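Local coordinates for capsid fiber protein (Bacillus phage phi29, PDB 6QYY) that forms the head fibers of the phage phi29 capsid, this fragment being the base of the fiber, which probably seats it on the head, at residues A[2-7]-A[52-57]; A[19-24]-A[39-44]; A[67-72]-A[85-90]; A[77-82]-A[93-98]. All coordinates share one frame; numbering follows the deposited sequence.

Contact 1 (A[2-7]-A[52-57])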
loop_
_atom_site.group_PDB
_atom_site.type_symbol
_atom_site.label_atom_id
_atom_site.label_comp_id
_atom_site.label_asym_id
_atom_site.label_seq_id
_atom_site.Cartn_x
_atom_site.Cartn_y
_atom_site.Cartn_z
ATOM N N MET A 2 1.164 13.282 5.408
ATOM C CA MET A 2 0.139 12.907 6.370
ATOM C C MET A 2 -1.219 13.379 5.870
ATOM O O MET A 2 -1.332 14.437 5.247
ATOM C CB MET A 2 0.430 13.505 7.749
ATOM C CG MET A 2 -0.769 13.540 8.687
ATOM S SD MET A 2 -0.456 14.520 10.162
ATOM C CE MET A 2 -1.005 16.147 9.642
ATOM N N VAL A 3 -2.244 12.576 6.138
ATOM C CA VAL A 3 -3.628 12.909 5.824
ATOM C C VAL A 3 -4.424 12.757 7.115
ATOM O O VAL A 3 -4.297 11.737 7.803
ATOM C CB VAL A 3 -4.181 11.997 4.709
ATOM C CG1 VAL A 3 -5.689 12.063 4.647
ATOM C CG2 VAL A 3 -3.564 12.357 3.355
ATOM N N SER A 4 -5.217 13.776 7.469
ATOM C CA SER A 4 -5.911 13.779 8.753
ATOM C C SER A 4 -7.409 13.979 8.566
ATOM O O SER A 4 -7.852 14.621 7.604
ATOM C CB SER A 4 -5.392 14.872 9.684
ATOM O OG SER A 4 -3.982 14.923 9.657
ATOM N N PHE A 5 -8.177 13.435 9.516
ATOM C CA PHE A 5 -9.615 13.645 9.598
ATOM C C PHE A 5 -10.059 13.487 11.046
ATOM O O PHE A 5 -9.356 12.905 11.880
ATOM C CB PHE A 5 -10.388 12.695 8.665
ATOM C CG PHE A 5 -10.377 11.231 9.082
ATOM C CD1 PHE A 5 -11.426 10.701 9.829
ATOM C CD2 PHE A 5 -9.361 10.377 8.667
ATOM C CE1 PHE A 5 -11.439 9.357 10.189
ATOM C CE2 PHE A 5 -9.360 9.032 9.026
ATOM C CZ PHE A 5 -10.399 8.520 9.794
ATOM N N THR A 6 -11.229 14.031 11.350
ATOM C CA THR A 6 -11.749 13.964 12.706
ATOM C C THR A 6 -12.704 12.786 12.827
ATOM O O THR A 6 -13.486 12.503 11.912
ATOM C CB THR A 6 -12.431 15.284 13.078
ATOM O OG1 THR A 6 -11.420 16.298 13.151
ATOM C CG2 THR A 6 -13.135 15.186 14.449
ATOM N N ALA A 7 -12.596 12.076 13.942
ATOM C CA ALA A 7 -13.437 10.929 14.222
ATOM C C ALA A 7 -13.904 11.031 15.663
ATOM O O ALA A 7 -13.366 11.802 16.459
ATOM C CB ALA A 7 -12.677 9.620 13.985
ATOM N N LEU A 52 -13.971 13.312 20.628
ATOM C CA LEU A 52 -13.405 13.551 19.313
ATOM C C LEU A 52 -11.906 13.300 19.337
ATOM O O LEU A 52 -11.256 13.351 20.385
ATOM C CB LEU A 52 -13.674 14.976 18.848
ATOM C CG LEU A 52 -15.141 15.283 18.632
ATOM C CD1 LEU A 52 -15.339 16.769 18.478
ATOM C CD2 LEU A 52 -15.620 14.534 17.408
ATOM N N THR A 53 -11.362 13.022 18.156
ATOM C CA THR A 53 -9.938 12.783 18.008
ATOM C C THR A 53 -9.561 13.064 16.565
ATOM O O THR A 53 -10.372 12.908 15.653
ATOM C CB THR A 53 -9.536 11.351 18.403
ATOM O OG1 THR A 53 -8.104 11.250 18.475
ATOM C CG2 THR A 53 -10.058 10.332 17.414
ATOM N N GLN A 54 -8.329 13.497 16.372
ATOM C CA GLN A 54 -7.794 13.691 15.032
ATOM C C GLN A 54 -7.017 12.439 14.654
ATOM O O GLN A 54 -6.047 12.079 15.333
ATOM C CB GLN A 54 -6.911 14.936 14.963
ATOM C CG GLN A 54 -6.199 15.089 13.634
ATOM C CD GLN A 54 -6.066 16.537 13.199
ATOM O OE1 GLN A 54 -6.933 17.370 13.484
ATOM N NE2 GLN A 54 -4.975 16.842 12.497
ATOM N N VAL A 55 -7.452 11.776 13.589
ATOM C CA VAL A 55 -6.809 10.553 13.109
ATOM C C VAL A 55 -5.822 10.944 12.020
ATOM O O VAL A 55 -6.226 11.451 10.972
ATOM C CB VAL A 55 -7.842 9.557 12.557
ATOM C CG1 VAL A 55 -7.129 8.288 12.068
ATOM C CG2 VAL A 55 -8.915 9.230 13.595
ATOM N N ASN A 56 -4.533 10.698 12.248
ATOM C CA ASN A 56 -3.507 11.053 11.276
ATOM C C ASN A 56 -3.029 9.786 10.578
ATOM O O ASN A 56 -2.473 8.890 11.218
ATOM C CB ASN A 56 -2.336 11.771 11.952
ATOM C CG ASN A 56 -2.769 13.055 12.648
ATOM O OD1 ASN A 56 -3.533 13.848 12.096
ATOM N ND2 ASN A 56 -2.298 13.251 13.868
ATOM N N MET A 57 -3.246 9.706 9.271
ATOM C CA MET A 57 -2.855 8.521 8.538
ATOM C C MET A 57 -1.627 8.811 7.683
ATOM O O MET A 57 -1.517 9.875 7.063
ATOM C CB MET A 57 -4.014 7.961 7.694
ATOM C CG MET A 57 -5.180 7.441 8.522
ATOM S SD MET A 57 -6.611 7.052 7.555
ATOM C CE MET A 57 -5.930 5.579 6.789
#
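V3-A7 and L52-M57 pair as antiparallel strands whose axes come within 4.6 Å at 156°, with hydrogen-bonded pairs at V3-M57, F5-V55 and A7-T53. Each of these pairs is closed by two backbone bonds, the shortest running from M57 N to V3 O at 2.7 Å. On the face carrying V3, F5, A7, T53, V55 and M57 the packing centres on the F5 ring. F5 and V55 run side by side in the same direction, and V55 CB sits over one ring face, 4.0 Å from the centroid and offset toward the rim. M57 crosses obliquely and sets SD in the ring plane, 3.7 Å from F5 CE2, a Met-aromatic contact at the edge. Next to V55, A7 CB meets V55 CG2 at 3.8 Å. The other face is polar. S4 OG donates to N56 OD1 at 2.7 Å, tilted 25° from the carbonyl plane; with OG anti to its own carbonyl carbon (chi1 -44°), S4 reaches across a non-hydrogen-bonded pair. A weak bond from Q54 NE2 reaches the same oxygen, and M2 SD lies 3.7 Å from N56 OD1. Y21 packs edge-to-face with F5, and V99 of the second subunit also touches F5. This is a two-faced antiparallel strand pair at the margin of a mixed sheet, with its apolar face turned to the core and the subunit interface.

Contact 2 (A[19-24]-A[39-44]). With SO4 (sulfate ion), chain G.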
loop_
_atom_site.group_PDB
_atom_site.type_symbol
_atom_site.label_atom_id
_atom_site.label_comp_id
_atom_site.label_asym_id
_atom_site.label_seq_id
_atom_site.Cartn_x
_atom_site.Cartn_y
_atom_site.Cartn_z
ATOM N N LEU A 19 -7.536 -0.504 14.577
ATOM C CA LEU A 19 -8.785 0.246 14.533
ATOM C C LEU A 19 -9.676 -0.187 13.373
ATOM O O LEU A 19 -9.199 -0.571 12.293
ATOM C CB LEU A 19 -8.538 1.747 14.392
ATOM C CG LEU A 19 -7.763 2.474 15.482
ATOM C CD1 LEU A 19 -7.518 3.927 15.036
ATOM C CD2 LEU A 19 -8.529 2.400 16.804
ATOM N N ALA A 20 -10.977 -0.106 13.626
ATOM C CA ALA A 20 -12.028 -0.227 12.625
ATOM C C ALA A 20 -12.734 1.118 12.477
ATOM O O ALA A 20 -13.087 1.757 13.476
ATOM C CB ALA A 20 -13.044 -1.306 13.021
ATOM N N TYR A 21 -12.966 1.531 11.239
ATOM C CA TYR A 21 -13.765 2.718 10.990
ATOM C C TYR A 21 -15.218 2.307 10.800
ATOM O O TYR A 21 -15.506 1.294 10.157
ATOM C CB TYR A 21 -13.266 3.453 9.752
ATOM C CG TYR A 21 -11.868 3.984 9.859
ATOM C CD1 TYR A 21 -11.257 4.162 11.096
ATOM C CD2 TYR A 21 -11.144 4.300 8.711
ATOM C CE1 TYR A 21 -9.951 4.681 11.182
ATOM C CE2 TYR A 21 -9.864 4.819 8.794
ATOM C CZ TYR A 21 -9.270 5.001 10.017
ATOM O OH TYR A 21 -7.995 5.518 10.070
ATOM N N SER A 22 -16.134 3.101 11.347
ATOM C CA SER A 22 -17.542 2.755 11.212
ATOM C C SER A 22 -18.361 4.024 11.055
ATOM O O SER A 22 -17.923 5.128 11.397
ATOM C CB SER A 22 -18.042 1.920 12.398
ATOM O OG SER A 22 -18.176 2.723 13.552
ATOM N N GLN A 23 -19.562 3.838 10.522
ATOM C CA GLN A 23 -20.495 4.925 10.271
ATOM C C GLN A 23 -21.138 5.357 11.583
ATOM O O GLN A 23 -21.834 4.567 12.225
ATOM C CB GLN A 23 -21.558 4.456 9.273
ATOM C CG GLN A 23 -22.586 5.493 8.872
ATOM C CD GLN A 23 -21.964 6.741 8.283
ATOM O OE1 GLN A 23 -22.495 7.836 8.435
ATOM N NE2 GLN A 23 -20.838 6.580 7.594
ATOM N N GLY A 24 -20.894 6.600 11.988
ATOM C CA GLY A 24 -21.609 7.217 13.083
ATOM C C GLY A 24 -22.624 8.227 12.590
ATOM O O GLY A 24 -23.041 8.216 11.427
ATOM N N PRO A 39 -7.960 -4.985 9.980
ATOM C CA PRO A 39 -8.148 -3.633 10.504
ATOM C C PRO A 39 -8.166 -2.606 9.388
ATOM O O PRO A 39 -7.659 -2.826 8.284
ATOM C CB PRO A 39 -6.927 -3.432 11.411
ATOM C CG PRO A 39 -5.876 -4.290 10.794
ATOM C CD PRO A 39 -6.622 -5.518 10.288
ATOM N N ASP A 40 -8.774 -1.464 9.695
ATOM C CA ASP A 40 -8.748 -0.320 8.788
ATOM C C ASP A 40 -7.510 0.546 9.003
ATOM O O ASP A 40 -6.924 1.043 8.033
ATOM C CB ASP A 40 -10.014 0.520 8.962
ATOM C CG ASP A 40 -11.273 -0.236 8.573
ATOM O OD1 ASP A 40 -11.245 -0.966 7.546
ATOM O OD2 ASP A 40 -12.296 -0.111 9.287
ATOM N N TYR A 41 -7.097 0.731 10.251
ATOM C CA TYR A 41 -5.894 1.500 10.546
ATOM C C TYR A 41 -5.428 1.110 11.948
ATOM O O TYR A 41 -5.800 0.047 12.456
ATOM C CB TYR A 41 -6.142 3.013 10.367
ATOM C CG TYR A 41 -4.826 3.761 10.106
ATOM C CD1 TYR A 41 -4.026 3.423 9.012
ATOM C CD2 TYR A 41 -4.371 4.751 10.970
ATOM C CE1 TYR A 41 -2.803 4.070 8.784
ATOM C CE2 TYR A 41 -3.150 5.403 10.751
ATOM C CZ TYR A 41 -2.372 5.053 9.658
ATOM O OH TYR A 41 -1.165 5.694 9.432
ATOM N N VAL A 42 -4.602 1.957 12.565
ATOM C CA VAL A 42 -3.993 1.693 13.862
ATOM C C VAL A 42 -3.961 2.994 14.660
ATOM O O VAL A 42 -3.791 4.085 14.106
ATOM C CB VAL A 42 -2.577 1.087 13.714
ATOM C CG1 VAL A 42 -1.647 2.055 12.966
ATOM C CG2 VAL A 42 -1.995 0.698 15.071
ATOM N N ALA A 43 -4.151 2.888 15.971
ATOM C CA ALA A 43 -4.161 4.071 16.822
ATOM C C ALA A 43 -2.748 4.356 17.299
ATOM O O ALA A 43 -1.960 3.445 17.554
ATOM C CB ALA A 43 -5.094 3.901 18.035
ATOM N N VAL A 44 -2.411 5.633 17.404
ATOM C CA VAL A 44 -1.169 6.009 18.065
ATOM C C VAL A 44 -1.410 6.822 19.317
ATOM O O VAL A 44 -0.448 7.302 19.929
ATOM C CB VAL A 44 -0.208 6.751 17.119
ATOM C CG1 VAL A 44 0.121 5.864 15.929
ATOM C CG2 VAL A 44 -0.829 8.073 16.686
HETATM S S SO4 G . -5.446 7.820 16.674
HETATM O O1 SO4 G . -5.580 7.038 15.423
HETATM O O2 SO4 G . -5.277 9.245 16.314
HETATM O O3 SO4 G . -6.665 7.666 17.506
HETATM O O4 SO4 G . -4.263 7.339 17.423
#
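Over one face of the Y21 ring lies D40 CB, 4.1 Å from the centroid and offset toward the rim, while Y41 CB meets the phenol end obliquely. The Y41 ring has V42 CG1 over one face, likewise offset toward the rim. Y21 and D40 slide past each other in opposite directions, the ring and carboxylate planes 36° apart. Y21 and Y41 lie side by side and point the same way, so that Y21 OH comes 3.1 Å from Y41 CB. This hydroxyl is buried without a polar partner in the model, whereas Y41 OH is bonded to Y58 N. The carboxylate of D40 grips the backbone of the opposing strand: Y21 N donates to D40 OD2 at 2.6 Å and 164°, meeting the lone pair anti to OD1. With CG anti to the carbonyl carbon (chi1 -64°), the D40 carboxylate is carried across to strand 19-23, beside A20 CA, to the Y21 amide. L19 O accepts twice, from D40 N at 2.8 Å and from Y41 N at 3.2 Å, and L19 N returns a bond to Y41 O. Beyond this, the L19 side chain extends along A43, L19 CD1 standing 3.9 Å from A43 CB. A sulfate, probably from the crystallisation liquor, is bonded through O4 to V44 N and also to K45 N. Y97 of the second subunit packs on Y21. Two residues, D40 and Y41, thus stand opposite the single residue L19: a classic beta bulge, where the short strand 41-42 joins the margin of the mixed sheet.

Contact 3 (A[67-72]-A[85-90])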
loop_
_atom_site.group_PDB
_atom_site.type_symbol
_atom_site.label_atom_id
_atom_site.label_comp_id
_atom_site.label_asym_id
_atom_site.label_seq_id
_atom_site.Cartn_x
_atom_site.Cartn_y
_atom_site.Cartn_z
ATOM N N ALA A 67 1.071 -6.685 21.146
ATOM C CA ALA A 67 0.852 -8.121 20.967
ATOM C C ALA A 67 -0.211 -8.641 21.929
ATOM O O ALA A 67 -0.130 -8.427 23.144
ATOM C CB ALA A 67 2.155 -8.887 21.186
ATOM N N GLY A 68 -1.197 -9.358 21.390
ATOM C CA GLY A 68 -2.176 -10.021 22.241
ATOM C C GLY A 68 -1.746 -11.360 22.799
ATOM O O GLY A 68 -2.412 -11.878 23.697
ATOM N N SER A 69 -0.665 -11.926 22.272
ATOM C CA SER A 69 -0.027 -13.130 22.792
ATOM C C SER A 69 1.397 -13.147 22.245
ATOM O O SER A 69 1.798 -12.251 21.500
ATOM C CB SER A 69 -0.815 -14.393 22.421
ATOM O OG SER A 69 -1.032 -14.474 21.022
ATOM N N ASP A 70 2.167 -14.166 22.627
ATOM C CA ASP A 70 3.573 -14.199 22.240
ATOM C C ASP A 70 3.705 -14.306 20.725
ATOM O O ASP A 70 3.062 -15.143 20.084
ATOM C CB ASP A 70 4.292 -15.368 22.919
ATOM C CG ASP A 70 4.548 -15.123 24.409
ATOM O OD1 ASP A 70 4.042 -14.117 24.955
ATOM O OD2 ASP A 70 5.256 -15.946 25.034
ATOM N N ILE A 71 4.528 -13.438 20.151
ATOM C CA ILE A 71 4.726 -13.378 18.711
ATOM C C ILE A 71 6.198 -13.652 18.428
ATOM O O ILE A 71 7.080 -13.120 19.114
ATOM C CB ILE A 71 4.284 -12.018 18.134
ATOM C CG1 ILE A 71 2.755 -11.872 18.168
ATOM C CG2 ILE A 71 4.800 -11.835 16.713
ATOM C CD1 ILE A 71 2.264 -10.466 17.861
ATOM N N LYS A 72 6.453 -14.525 17.459
ATOM C CA LYS A 72 7.799 -14.839 17.009
ATOM C C LYS A 72 8.065 -14.138 15.684
ATOM O O LYS A 72 7.140 -13.874 14.907
ATOM C CB LYS A 72 7.983 -16.351 16.857
ATOM C CG LYS A 72 7.791 -17.132 18.157
ATOM C CD LYS A 72 8.548 -16.463 19.313
ATOM C CE LYS A 72 8.567 -17.324 20.580
ATOM N NZ LYS A 72 7.249 -17.372 21.278
ATOM N N ALA A 85 -2.574 -7.468 18.175
ATOM C CA ALA A 85 -2.159 -8.325 17.073
ATOM C C ALA A 85 -1.743 -9.686 17.612
ATOM O O ALA A 85 -1.048 -9.767 18.630
ATOM C CB ALA A 85 -0.999 -7.701 16.300
ATOM N N VAL A 86 -2.171 -10.755 16.937
ATOM C CA VAL A 86 -1.845 -12.120 17.380
ATOM C C VAL A 86 -1.517 -12.983 16.173
ATOM O O VAL A 86 -1.935 -12.705 15.040
ATOM C CB VAL A 86 -3.005 -12.768 18.175
ATOM C CG1 VAL A 86 -3.337 -11.945 19.428
ATOM C CG2 VAL A 86 -4.229 -12.957 17.278
ATOM N N PRO A 87 -0.748 -14.056 16.394
ATOM C CA PRO A 87 -0.481 -15.008 15.308
ATOM C C PRO A 87 -1.752 -15.688 14.816
ATOM O O PRO A 87 -2.713 -15.891 15.562
ATOM C CB PRO A 87 0.468 -16.026 15.953
ATOM C CG PRO A 87 1.060 -15.317 17.127
ATOM C CD PRO A 87 -0.018 -14.408 17.625
ATOM N N THR A 88 -1.748 -16.031 13.533
ATOM C CA THR A 88 -2.796 -16.846 12.935
ATOM C C THR A 88 -2.191 -17.599 11.763
ATOM O O THR A 88 -1.087 -17.293 11.307
ATOM C CB THR A 88 -4.001 -16.004 12.474
ATOM O OG1 THR A 88 -5.079 -16.871 12.088
ATOM C CG2 THR A 88 -3.625 -15.125 11.287
ATOM N N ASP A 89 -2.918 -18.613 11.294
ATOM C CA ASP A 89 -2.577 -19.287 10.057
ATOM C C ASP A 89 -3.711 -19.249 9.037
ATOM O O ASP A 89 -3.573 -19.839 7.959
ATOM C CB ASP A 89 -2.166 -20.741 10.344
ATOM C CG ASP A 89 -3.013 -21.380 11.410
ATOM O OD1 ASP A 89 -4.254 -21.276 11.328
ATOM O OD2 ASP A 89 -2.436 -21.989 12.334
ATOM N N ASP A 90 -4.829 -18.584 9.346
ATOM C CA ASP A 90 -5.915 -18.417 8.387
ATOM C C ASP A 90 -5.523 -17.337 7.392
ATOM O O ASP A 90 -5.480 -16.156 7.751
ATOM C CB ASP A 90 -7.229 -18.047 9.087
ATOM C CG ASP A 90 -8.403 -17.870 8.108
ATOM O OD1 ASP A 90 -8.214 -17.987 6.879
ATOM O OD2 ASP A 90 -9.532 -17.609 8.579
#
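A single backbone bridge fastens the loop that follows strand 62-66 to strand 85-87, one of the two outermost strands of the antiparallel sheet within this chain. It rests on G68 N, which donates to A85 O at 2.8 Å and 168°, approaching from above the carbonyl plane and not along a lone pair. A67 CA also approaches A85 O, at 3.4 Å in a CA-H...O contact, and I71 CD1 touches A85 O too. Beside the bridge the chains fit closely at the glycine: V86 CG1 lies 3.6 Å from G68 CA, where the backbone has no side chain to interpose. The loop is held to the sheet margin by one hydrogen bond and by van der Waals contacts round P87 and V86. V86 bonds the backbone of T78 in the neighbouring strand 76-79, while A85 also bonds I66, just before the loop. I71 lies aslant the P87 ring, I71 CG1 meeting P87 CD at 3.8 Å; CG1 lies beside its own backbone N, anti to the carbonyl carbon (chi1 -71°), which carries it toward the proline ring. S69 OG touches the same P87 CD at 3.5 Å, so that the serine and isoleucine both contact one ring carbon. P87 CG meets D70 O at 3.6 Å. The S69 amide is buried here with no partner in the model, while the D70 carboxylate bonds E104 N.

Contact 4 (A[77-82]-A[93-98])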
loop_
_atom_site.group_PDB
_atom_site.type_symbol
_atom_site.label_atom_id
_atom_site.label_comp_id
_atom_site.label_asym_id
_atom_site.label_seq_id
_atom_site.Cartn_x
_atom_site.Cartn_y
_atom_site.Cartn_z
ATOM N N LEU A 77 0.067 -12.420 11.140
ATOM C CA LEU A 77 -0.691 -11.751 12.189
ATOM C C LEU A 77 -2.092 -11.384 11.729
ATOM O O LEU A 77 -2.298 -11.006 10.570
ATOM C CB LEU A 77 0.030 -10.468 12.633
ATOM C CG LEU A 77 1.429 -10.681 13.196
ATOM C CD1 LEU A 77 2.044 -9.343 13.603
ATOM C CD2 LEU A 77 1.402 -11.628 14.402
ATOM N N THR A 78 -3.038 -11.456 12.670
ATOM C CA THR A 78 -4.403 -10.955 12.536
ATOM C C THR A 78 -4.779 -10.210 13.814
ATOM O O THR A 78 -4.002 -10.135 14.766
ATOM C CB THR A 78 -5.398 -12.099 12.286
ATOM O OG1 THR A 78 -6.670 -11.554 11.893
ATOM C CG2 THR A 78 -5.579 -12.916 13.561
ATOM N N THR A 79 -5.990 -9.663 13.834
ATOM C CA THR A 79 -6.480 -8.964 15.013
ATOM C C THR A 79 -6.866 -9.958 16.107
ATOM O O THR A 79 -7.591 -10.925 15.851
ATOM C CB THR A 79 -7.688 -8.109 14.639
ATOM O OG1 THR A 79 -7.342 -7.258 13.548
ATOM C CG2 THR A 79 -8.130 -7.255 15.816
ATOM N N GLY A 80 -6.374 -9.728 17.321
ATOM C CA GLY A 80 -6.779 -10.478 18.501
ATOM C C GLY A 80 -7.822 -9.745 19.324
ATOM O O GLY A 80 -8.625 -8.964 18.799
ATOM N N LYS A 81 -7.824 -10.010 20.631
ATOM C CA LYS A 81 -8.719 -9.308 21.551
ATOM C C LYS A 81 -8.277 -7.857 21.754
ATOM O O LYS A 81 -7.083 -7.547 21.765
ATOM C CB LYS A 81 -8.745 -10.005 22.909
ATOM C CG LYS A 81 -8.919 -11.515 22.879
ATOM C CD LYS A 81 -10.125 -11.942 22.077
ATOM C CE LYS A 81 -10.466 -13.418 22.329
ATOM N NZ LYS A 81 -10.692 -13.733 23.761
ATOM N N ASP A 82 -9.262 -6.967 21.952
ATOM C CA ASP A 82 -9.012 -5.556 22.285
ATOM C C ASP A 82 -8.095 -4.870 21.274
ATOM O O ASP A 82 -7.315 -3.977 21.632
ATOM C CB ASP A 82 -8.420 -5.414 23.689
ATOM C CG ASP A 82 -9.287 -6.063 24.758
ATOM O OD1 ASP A 82 -10.414 -6.479 24.428
ATOM O OD2 ASP A 82 -8.838 -6.163 25.921
ATOM N N THR A 93 -7.469 -13.884 7.040
ATOM C CA THR A 93 -7.484 -12.883 8.102
ATOM C C THR A 93 -6.124 -12.260 8.351
ATOM O O THR A 93 -6.006 -11.396 9.232
ATOM C CB THR A 93 -7.984 -13.481 9.421
ATOM O OG1 THR A 93 -7.016 -14.423 9.902
ATOM C CG2 THR A 93 -9.355 -14.156 9.239
ATOM N N VAL A 94 -5.095 -12.673 7.613
ATOM C CA VAL A 94 -3.767 -12.101 7.795
ATOM C C VAL A 94 -3.733 -10.690 7.228
ATOM O O VAL A 94 -4.219 -10.436 6.118
ATOM C CB VAL A 94 -2.708 -12.983 7.125
ATOM C CG1 VAL A 94 -1.368 -12.278 7.133
ATOM C CG2 VAL A 94 -2.612 -14.316 7.844
ATOM N N PHE A 95 -3.155 -9.759 7.983
ATOM C CA PHE A 95 -2.924 -8.416 7.482
ATOM C C PHE A 95 -1.460 -8.019 7.544
ATOM O O PHE A 95 -1.116 -6.925 7.091
ATOM C CB PHE A 95 -3.776 -7.371 8.240
ATOM C CG PHE A 95 -3.277 -7.048 9.635
ATOM C CD1 PHE A 95 -2.394 -5.988 9.859
ATOM C CD2 PHE A 95 -3.734 -7.769 10.733
ATOM C CE1 PHE A 95 -1.939 -5.688 11.148
ATOM C CE2 PHE A 95 -3.285 -7.478 12.021
ATOM C CZ PHE A 95 -2.381 -6.434 12.230
ATOM N N GLY A 96 -0.585 -8.875 8.054
ATOM C CA GLY A 96 0.815 -8.505 8.131
ATOM C C GLY A 96 1.618 -9.634 8.726
ATOM O O GLY A 96 1.081 -10.688 9.076
ATOM N N TYR A 97 2.928 -9.404 8.827
ATOM C CA TYR A 97 3.817 -10.384 9.424
ATOM C C TYR A 97 4.801 -9.680 10.343
ATOM O O TYR A 97 5.189 -8.531 10.107
ATOM C CB TYR A 97 4.566 -11.218 8.354
ATOM C CG TYR A 97 5.352 -10.423 7.337
ATOM C CD1 TYR A 97 6.656 -10.023 7.598
ATOM C CD2 TYR A 97 4.799 -10.094 6.101
ATOM C CE1 TYR A 97 7.393 -9.308 6.664
ATOM C CE2 TYR A 97 5.527 -9.385 5.153
ATOM C CZ TYR A 97 6.822 -8.988 5.446
ATOM O OH TYR A 97 7.543 -8.275 4.529
ATOM N N ALA A 98 5.196 -10.381 11.399
ATOM C CA ALA A 98 6.052 -9.785 12.412
ATOM C C ALA A 98 7.503 -9.812 11.958
ATOM O O ALA A 98 7.977 -10.819 11.433
ATOM C CB ALA A 98 5.904 -10.537 13.735
#
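L77 and A98 meet through their ends, L77 CD1 standing 4.0 Å from A98 CB, in an antiparallel sheet where strands 76-79 and 96-98 are neighbours. The axes of the short segments 77-79 and 96-98 diverge by 117°. L77 N donates to G96 O, and L77 O takes a bond from F95 N at 3.0 Å, nearly in line with the carbonyl. V94 CA adds a CA-H...O contact to this oxygen. The F95 ring turns an edge to the other strand: T78 C lies in the ring plane, 3.6 Å from F95 CE2, and T79 N is also near that plane. With CG set between backbone N and carbonyl carbon, the phenyl edge is brought against the backbone at T78 and T79. The ring also touches L18 and L110, which join it to strands 18-23 and 107-112. T79 turns its hydroxyl elsewhere, to T37 O. The CB of Y97 points away from strand 77-79, and the tyrosine side chain touches V111 of strand 107-112, the neighbour of strand 96-98 on its other side. The T78 and T93 side chains meet at a slant, and T93 OG1 is itself bonded to D90 O. T78 OG1 stands anti to its backbone N (chi1 -168°), which turns the hydroxyl toward the chain entering strand 96-98. There T78 OG1 donates to T93 O at 2.7 Å, coming from above the carbonyl plane, 40° out of it.

Contacts 1 and 2 belong to the mixed sheet, contacts 3 and 4 to the antiparallel one on the opposite side of the chain's centre. Contacts 2 and 4 are the buried pair; 1 and 3 are partly exposed. Contact 1 is a regular strand pair, whereas contact 2 is bulged and uses a carboxylate. They meet where M57 and V55 touch Y21 OH. Contacts 3 and 4, with centres about 6 Å apart, lie on adjacent strands of one sheet, 85-87 in contact 3 and 76-79 in contact 4, I71 packing on A98; contact 3 relies on one backbone bond, contact 4 adds a threonine hydroxyl. P39 against F95 joins contact 2 to contact 4 across the two sheets.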